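Local coordinates for protein DNA-binding transcriptional repressor YiaJ (PDB 1YSQ) that represses transcription of the yiaKLMNOPQRS operon, which may serve the use of 2,3-diketo-L-gulonate, and is represented by its C-terminal IclR-type effector-binding domain, at residues Y81-S84 / Y85-H89; P105-F108 / D109-A112; N164-K167 / P168-T172. All blocks are in the same frame, centred on the assembly; numbering follows the deposited sequence.

Each contact joins successive turns of one helix, so none closes a long loop; along the chain the three follow in series, with no nesting or crossing. Contact 1 (81-84 with 85-89) spans most of helix 79-88 and its C-terminal exit. The chain then runs through a loop into helix 104-117, where contact 2 (105-108 with 109-112) packs directly against contact 1. Three strands and a short helix later, contact 3 (164-167 with 168-172) lies in the long helix 162-182, against the central sheet and helix 8-25. Its centre is about 31 Å from that of contact 1, on the opposite side of the chain's centre, and about 24 Å from that of contact 2.

Contact 1: residues Y81-S84 / Y85-H89; sequences YVKS and YWESH
Tyr85 touches the turn before it with the base of its side chain: CB rests 3.1 Å from Tyr81 O. Farther out, CD1 meets Tyr81 CE2 at 3.8 Å, the two rings meeting obliquely before the Tyr85 ring leads outward. Both tyrosines have CG anti to the backbone N (chi1 -173° in Tyr81, 177° in Tyr85), which sends the rings off the same flank of the helix. The edge of the Tyr85 ring takes Trp86 CE3 in its plane, while His89 ND1 lies 3.6 Å above one face. At the tip, the OH shares a weak hydrogen bond with the backbone N of Tyr65. Histidine suits the helix end because ND1 can donate to Tyr85 O and to Ser88 OG. Ser88 in turn gives one carbonyl two donors: its OG, 2.9 Å from Ser84 O, and its backbone N arrive from opposite faces of the carbonyl plane. On the solvent side, a water donates to both Lys83 O and Glu87 OE2, and Lys83 NZ stays 4.5 Å from Glu87 OE2, too far for a salt bridge. Tyr81 bonds through its OH to Asp36 and makes a cation-pi contact with Arg34 of strand 28-35, while His89 NE2 bonds Asp37. Val82 and the indole of Trp86, lying side by side, face helix 104-117, and Trp86 NE1 is held by Thr102 O in the preceding loop.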
loop_
_atom_site.group_PDB
_atom_site.type_symbol
_atom_site.label_atom_id
_atom_site.label_comp_id
_atom_site.label_asym_id
_atom_site.label_seq_id
_atom_site.Cartn_x
_atom_site.Cartn_y
_atom_site.Cartn_z
ATOM N N TYR A 81 3.999 12.826 13.977
ATOM C CA TYR A 81 4.435 11.434 13.887
ATOM C C TYR A 81 5.670 11.310 12.991
ATOM O O TYR A 81 6.637 10.610 13.336
ATOM C CB TYR A 81 3.306 10.510 13.390
ATOM C CG TYR A 81 3.684 9.038 13.452
ATOM C CD1 TYR A 81 3.197 8.219 14.480
ATOM C CD2 TYR A 81 4.559 8.477 12.509
ATOM C CE1 TYR A 81 3.562 6.868 14.555
ATOM C CE2 TYR A 81 4.946 7.135 12.581
ATOM C CZ TYR A 81 4.434 6.337 13.607
ATOM O OH TYR A 81 4.788 5.008 13.694
ATOM N N VAL A 82 5.625 12.001 11.845
ATOM C CA VAL A 82 6.644 11.882 10.801
ATOM C C VAL A 82 7.977 12.449 11.294
ATOM O O VAL A 82 9.024 11.820 11.136
ATOM C CB VAL A 82 6.227 12.602 9.481
ATOM C CG1 VAL A 82 7.171 12.250 8.333
ATOM C CG2 VAL A 82 4.772 12.298 9.116
ATOM N N LYS A 83 7.917 13.628 11.904
ATOM C CA LYS A 83 9.089 14.221 12.553
ATOM C C LYS A 83 9.713 13.284 13.598
ATOM O O LYS A 83 10.911 13.011 13.527
ATOM C CB LYS A 83 8.755 15.596 13.167
ATOM C CG LYS A 83 9.994 16.330 13.678
ATOM C CD LYS A 83 9.937 17.837 13.455
ATOM C CE LYS A 83 10.776 18.574 14.503
ATOM N NZ LYS A 83 9.915 19.292 15.494
ATOM N N SER A 84 8.905 12.765 14.528
ATOM C CA SER A 84 9.422 11.876 15.578
ATOM C C SER A 84 9.896 10.546 14.991
ATOM O O SER A 84 10.872 9.976 15.459
ATOM C CB SER A 84 8.378 11.620 16.678
ATOM O OG SER A 84 7.864 12.848 17.175
ATOM N N TYR A 85 9.196 10.062 13.966
ATOM C CA TYR A 85 9.596 8.854 13.249
ATOM C C TYR A 85 10.998 9.028 12.673
ATOM O O TYR A 85 11.846 8.160 12.849
ATOM C CB TYR A 85 8.565 8.523 12.154
ATOM C CG TYR A 85 8.900 7.324 11.286
ATOM C CD1 TYR A 85 8.436 6.049 11.611
ATOM C CD2 TYR A 85 9.653 7.475 10.116
ATOM C CE1 TYR A 85 8.734 4.939 10.806
ATOM C CE2 TYR A 85 9.966 6.376 9.311
ATOM C CZ TYR A 85 9.498 5.122 9.648
ATOM O OH TYR A 85 9.799 4.052 8.829
ATOM N N TRP A 86 11.239 10.146 11.986
ATOM C CA TRP A 86 12.567 10.423 11.421
ATOM C C TRP A 86 13.637 10.501 12.516
ATOM O O TRP A 86 14.753 10.006 12.341
ATOM C CB TRP A 86 12.570 11.704 10.558
ATOM C CG TRP A 86 12.958 11.417 9.138
ATOM C CD1 TRP A 86 14.166 11.657 8.547
ATOM C CD2 TRP A 86 12.140 10.799 8.139
ATOM N NE1 TRP A 86 14.153 11.229 7.239
ATOM C CE2 TRP A 86 12.917 10.703 6.957
ATOM C CE3 TRP A 86 10.811 10.329 8.114
ATOM C CZ2 TRP A 86 12.422 10.147 5.768
ATOM C CZ3 TRP A 86 10.320 9.772 6.929
ATOM C CH2 TRP A 86 11.122 9.687 5.778
ATOM N N GLU A 87 13.287 11.110 13.643
ATOM C CA GLU A 87 14.239 11.256 14.748
ATOM C C GLU A 87 14.624 9.894 15.324
ATOM O O GLU A 87 15.809 9.627 15.581
ATOM C CB GLU A 87 13.667 12.171 15.830
ATOM C CG GLU A 87 13.777 13.647 15.481
ATOM C CD GLU A 87 12.835 14.535 16.283
ATOM O OE1 GLU A 87 12.374 14.124 17.373
ATOM O OE2 GLU A 87 12.555 15.662 15.815
ATOM N N SER A 88 13.624 9.026 15.475
ATOM C CA SER A 88 13.774 7.743 16.165
ATOM C C SER A 88 14.120 6.550 15.254
ATOM O O SER A 88 14.431 5.474 15.760
ATOM C CB SER A 88 12.479 7.424 16.925
ATOM O OG SER A 88 11.425 7.225 15.995
ATOM N N HIS A 89 14.046 6.729 13.935
ATOM C CA HIS A 89 14.340 5.648 12.980
ATOM C C HIS A 89 15.542 5.966 12.080
ATOM O O HIS A 89 15.646 5.457 10.952
ATOM C CB HIS A 89 13.100 5.295 12.123
ATOM C CG HIS A 89 11.976 4.687 12.904
ATOM N ND1 HIS A 89 11.205 5.411 13.791
ATOM C CD2 HIS A 89 11.492 3.423 12.933
ATOM C CE1 HIS A 89 10.304 4.617 14.342
ATOM N NE2 HIS A 89 10.455 3.406 13.837
HETATM O O HOH W 1 12.711 14.956 12.840
#

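Contact 2: residues P105-F108 / D109-A112; sequences PAMF and DELA
The Asp109 carboxylate lies flat beneath the Pro105 carbonyl: Pro105 O stands over its face, 3.6 Å from Asp109 CG and almost as near to both carboxylate oxygens. The first torsion of Asp109 (chi1 -79°) explains this, since it sets CG beside the backbone N, and Asp109 N itself donates to Pro105 O at 3.1 Å. The other flat group, the Phe108 ring, packs on Pro79 and Val82 of helix 79-88, an apolar plate at the seam between two helices. Proline is well placed at Pro105, in the first turn of the helix, where a missing N-H costs little. On the buried flank Met107 and Leu111 meet one turn apart. The thioether chain of Met107 bends at chi2 (56°) and brings SD alongside the branch point of its partner, 3.8 Å from Leu111 CG; Met107 CG touches Leu111 CD1 at 3.9 Å, so the sulfur and the methylene share the two arms of the leucine. The backbone draws the same pair together, for Leu111 N donates to Met107 O at 2.7 Å, nearly along the C=O axis. Flexible methionine and branched leucine fill this interior well: Met107 also touches Trp86 and Ile101, while Leu111 meets Val82 and, on helix 68-75, Met74 and Ala75. Glu110 carries its carboxylate across to helix 68-75, where OE2 forms a salt bridge with Lys71. With Met107, Phe108 and Leu111 on the packed side and Asp109 exposed, this is a typical amphipathic alpha-helix, packed against two other helices in the IclR effector-binding domain.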
loop_
_atom_site.group_PDB
_atom_site.type_symbol
_atom_site.label_atom_id
_atom_site.label_comp_id
_atom_site.label_asym_id
_atom_site.label_seq_id
_atom_site.Cartn_x
_atom_site.Cartn_y
_atom_site.Cartn_z
ATOM N N PRO A 105 12.035 16.634 4.573
ATOM C CA PRO A 105 11.303 17.605 3.741
ATOM C C PRO A 105 10.690 16.950 2.500
ATOM O O PRO A 105 9.530 17.218 2.208
ATOM C CB PRO A 105 12.373 18.638 3.376
ATOM C CG PRO A 105 13.369 18.533 4.530
ATOM C CD PRO A 105 13.432 17.066 4.819
ATOM N N ALA A 106 11.467 16.115 1.807
ATOM C CA ALA A 106 10.985 15.351 0.664
ATOM C C ALA A 106 9.814 14.451 1.054
ATOM O O ALA A 106 8.851 14.335 0.294
ATOM C CB ALA A 106 12.116 14.524 0.048
ATOM N N MET A 107 9.883 13.833 2.236
ATOM C CA MET A 107 8.784 12.975 2.666
ATOM C C MET A 107 7.494 13.773 2.902
ATOM O O MET A 107 6.407 13.343 2.491
ATOM C CB MET A 107 9.131 12.139 3.901
ATOM C CG MET A 107 7.975 11.171 4.311
ATOM S SD MET A 107 7.338 9.987 3.058
ATOM C CE MET A 107 8.585 8.739 3.205
ATOM N N PHE A 108 7.612 14.937 3.536
ATOM C CA PHE A 108 6.429 15.767 3.780
ATOM C C PHE A 108 5.765 16.180 2.461
ATOM O O PHE A 108 4.536 16.215 2.362
ATOM C CB PHE A 108 6.787 17.008 4.620
ATOM C CG PHE A 108 6.683 16.785 6.102
ATOM C CD1 PHE A 108 5.509 16.323 6.669
ATOM C CD2 PHE A 108 7.777 17.029 6.933
ATOM C CE1 PHE A 108 5.416 16.118 8.047
ATOM C CE2 PHE A 108 7.695 16.821 8.307
ATOM C CZ PHE A 108 6.511 16.373 8.863
ATOM N N ASP A 109 6.585 16.492 1.457
ATOM C CA ASP A 109 6.073 16.868 0.137
ATOM C C ASP A 109 5.293 15.705 -0.449
ATOM O O ASP A 109 4.186 15.869 -0.948
ATOM C CB ASP A 109 7.229 17.221 -0.793
ATOM C CG ASP A 109 7.771 18.621 -0.557
ATOM O OD1 ASP A 109 7.159 19.402 0.223
ATOM O OD2 ASP A 109 8.811 19.032 -1.127
ATOM N N GLU A 110 5.896 14.521 -0.371
ATOM C CA GLU A 110 5.254 13.290 -0.823
ATOM C C GLU A 110 3.945 13.034 -0.072
ATOM O O GLU A 110 2.926 12.701 -0.678
ATOM C CB GLU A 110 6.209 12.108 -0.610
ATOM C CG GLU A 110 5.560 10.740 -0.815
ATOM C CD GLU A 110 5.680 10.226 -2.240
ATOM O OE1 GLU A 110 6.022 11.020 -3.139
ATOM O OE2 GLU A 110 5.431 9.016 -2.476
ATOM N N LEU A 111 3.985 13.177 1.247
ATOM C CA LEU A 111 2.834 12.873 2.077
ATOM C C LEU A 111 1.676 13.828 1.823
ATOM O O LEU A 111 0.532 13.417 1.889
ATOM C CB LEU A 111 3.212 12.865 3.565
ATOM C CG LEU A 111 4.127 11.727 4.037
ATOM C CD1 LEU A 111 4.368 11.871 5.540
ATOM C CD2 LEU A 111 3.542 10.356 3.695
ATOM N N ALA A 112 1.981 15.096 1.541
ATOM C CA ALA A 112 0.937 16.049 1.162
ATOM C C ALA A 112 0.204 15.611 -0.108
ATOM O O ALA A 112 -1.012 15.660 -0.148
ATOM C CB ALA A 112 1.525 17.448 1.002
#

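Contact 3: residues N164-K167 / P168-T172; sequences NLLK and PLRET
Leu166 O accepts from Arg170 N at 2.7 Å, a nearly straight bond with an N-H...O angle of 161°. The same carbonyl oxygen lies over one face of the Arg170 guanidinium, whose chain bends back at chi3 (56°) until NH1 is 3.8 Å from Leu166 CG; the two side chains cross obliquely, with NH1 beside the leucine branch point. On the exposed flank, Lys167 NZ and Glu171 OE2 form a salt bridge at 3.5 Å, opposite charges one turn apart. Pro168 interrupts the backbone ladder. Lacking an N-H, it places CD 3.3 Å from Asn164 O, and the helix kinks there. Bonding resumes at once, with Leu169 N donating to Leu165 O at 3.3 Å. Pro168 O is then gripped twice, by Thr172 N at 2.9 Å and by Thr172 OG1 at 2.8 Å, from opposite faces of its plane, so threonine satisfies its own hydroxyl within the helix. Leu165 and Leu169 press on strands 130-137 and 146-153, while Pro168 and Thr172 touch Leu21 of helix 8-25. A helix bent at a proline thus lies across the antiparallel sheet, consistent with the GAF-like fold of this domain family.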
loop_
_atom_site.group_PDB
_atom_site.type_symbol
_atom_site.label_atom_id
_atom_site.label_comp_id
_atom_site.label_asym_id
_atom_site.label_seq_id
_atom_site.Cartn_x
_atom_site.Cartn_y
_atom_site.Cartn_z
ATOM N N ASN A 164 -5.009 4.164 -14.914
ATOM C CA ASN A 164 -5.750 3.037 -15.458
ATOM C C ASN A 164 -5.937 1.928 -14.420
ATOM O O ASN A 164 -7.035 1.387 -14.286
ATOM C CB ASN A 164 -5.083 2.493 -16.728
ATOM C CG ASN A 164 -5.276 3.416 -17.928
ATOM O OD1 ASN A 164 -6.244 4.180 -17.991
ATOM N ND2 ASN A 164 -4.347 3.367 -18.869
ATOM N N LEU A 165 -4.870 1.606 -13.683
ATOM C CA LEU A 165 -4.931 0.568 -12.660
ATOM C C LEU A 165 -5.520 1.090 -11.345
ATOM O O LEU A 165 -6.119 0.335 -10.578
ATOM C CB LEU A 165 -3.533 -0.008 -12.417
ATOM C CG LEU A 165 -3.040 -1.062 -13.407
ATOM C CD1 LEU A 165 -1.560 -1.360 -13.146
ATOM C CD2 LEU A 165 -3.878 -2.359 -13.314
ATOM N N LEU A 166 -5.353 2.386 -11.091
ATOM C CA LEU A 166 -5.843 2.974 -9.853
ATOM C C LEU A 166 -7.368 2.879 -9.747
ATOM O O LEU A 166 -7.925 2.692 -8.660
ATOM C CB LEU A 166 -5.350 4.430 -9.719
ATOM C CG LEU A 166 -5.770 5.268 -8.518
ATOM C CD1 LEU A 166 -5.398 4.571 -7.218
ATOM C CD2 LEU A 166 -5.088 6.632 -8.587
ATOM N N LYS A 167 -8.048 2.989 -10.884
ATOM C CA LYS A 167 -9.503 2.921 -10.870
ATOM C C LYS A 167 -10.098 1.640 -10.229
ATOM O O LYS A 167 -10.862 1.766 -9.273
ATOM C CB LYS A 167 -10.094 3.208 -12.246
ATOM C CG LYS A 167 -11.585 3.470 -12.195
ATOM C CD LYS A 167 -12.106 3.782 -13.572
ATOM C CE LYS A 167 -13.356 2.988 -13.852
ATOM N NZ LYS A 167 -14.521 3.888 -13.741
ATOM N N PRO A 168 -9.791 0.437 -10.725
ATOM C CA PRO A 168 -10.294 -0.789 -10.075
ATOM C C PRO A 168 -9.718 -0.983 -8.671
ATOM O O PRO A 168 -10.391 -1.528 -7.799
ATOM C CB PRO A 168 -9.835 -1.923 -11.015
ATOM C CG PRO A 168 -8.715 -1.328 -11.823
ATOM C CD PRO A 168 -9.027 0.135 -11.953
ATOM N N LEU A 169 -8.480 -0.541 -8.456
ATOM C CA LEU A 169 -7.846 -0.647 -7.135
ATOM C C LEU A 169 -8.649 0.163 -6.120
ATOM O O LEU A 169 -8.967 -0.318 -5.021
ATOM C CB LEU A 169 -6.403 -0.111 -7.193
ATOM C CG LEU A 169 -5.689 0.033 -5.836
ATOM C CD1 LEU A 169 -5.615 -1.290 -5.071
ATOM C CD2 LEU A 169 -4.310 0.602 -6.059
ATOM N N ARG A 170 -9.001 1.389 -6.495
ATOM C CA ARG A 170 -9.779 2.219 -5.587
ATOM C C ARG A 170 -11.197 1.657 -5.388
ATOM O O ARG A 170 -11.722 1.635 -4.261
ATOM C CB ARG A 170 -9.814 3.670 -6.051
ATOM C CG ARG A 170 -10.762 4.539 -5.204
ATOM C CD ARG A 170 -10.823 5.984 -5.656
ATOM N NE ARG A 170 -11.198 6.083 -7.069
ATOM C CZ ARG A 170 -10.386 6.505 -8.038
ATOM N NH1 ARG A 170 -9.136 6.898 -7.760
ATOM N NH2 ARG A 170 -10.831 6.541 -9.280
ATOM N N GLU A 171 -11.804 1.173 -6.469
ATOM C CA GLU A 171 -13.137 0.575 -6.364
ATOM C C GLU A 171 -13.131 -0.607 -5.379
ATOM O O GLU A 171 -14.086 -0.800 -4.621
ATOM C CB GLU A 171 -13.645 0.149 -7.738
ATOM C CG GLU A 171 -14.086 1.331 -8.596
ATOM C CD GLU A 171 -14.266 0.979 -10.060
ATOM O OE1 GLU A 171 -14.040 -0.190 -10.437
ATOM O OE2 GLU A 171 -14.627 1.884 -10.835
ATOM N N THR A 172 -12.045 -1.382 -5.414
ATOM C CA THR A 172 -11.841 -2.500 -4.496
ATOM C C THR A 172 -11.777 -2.020 -3.036
ATOM O O THR A 172 -12.520 -2.541 -2.194
ATOM C CB THR A 172 -10.582 -3.282 -4.913
ATOM O OG1 THR A 172 -10.784 -3.861 -6.222
ATOM C CG2 THR A 172 -10.322 -4.480 -3.986
#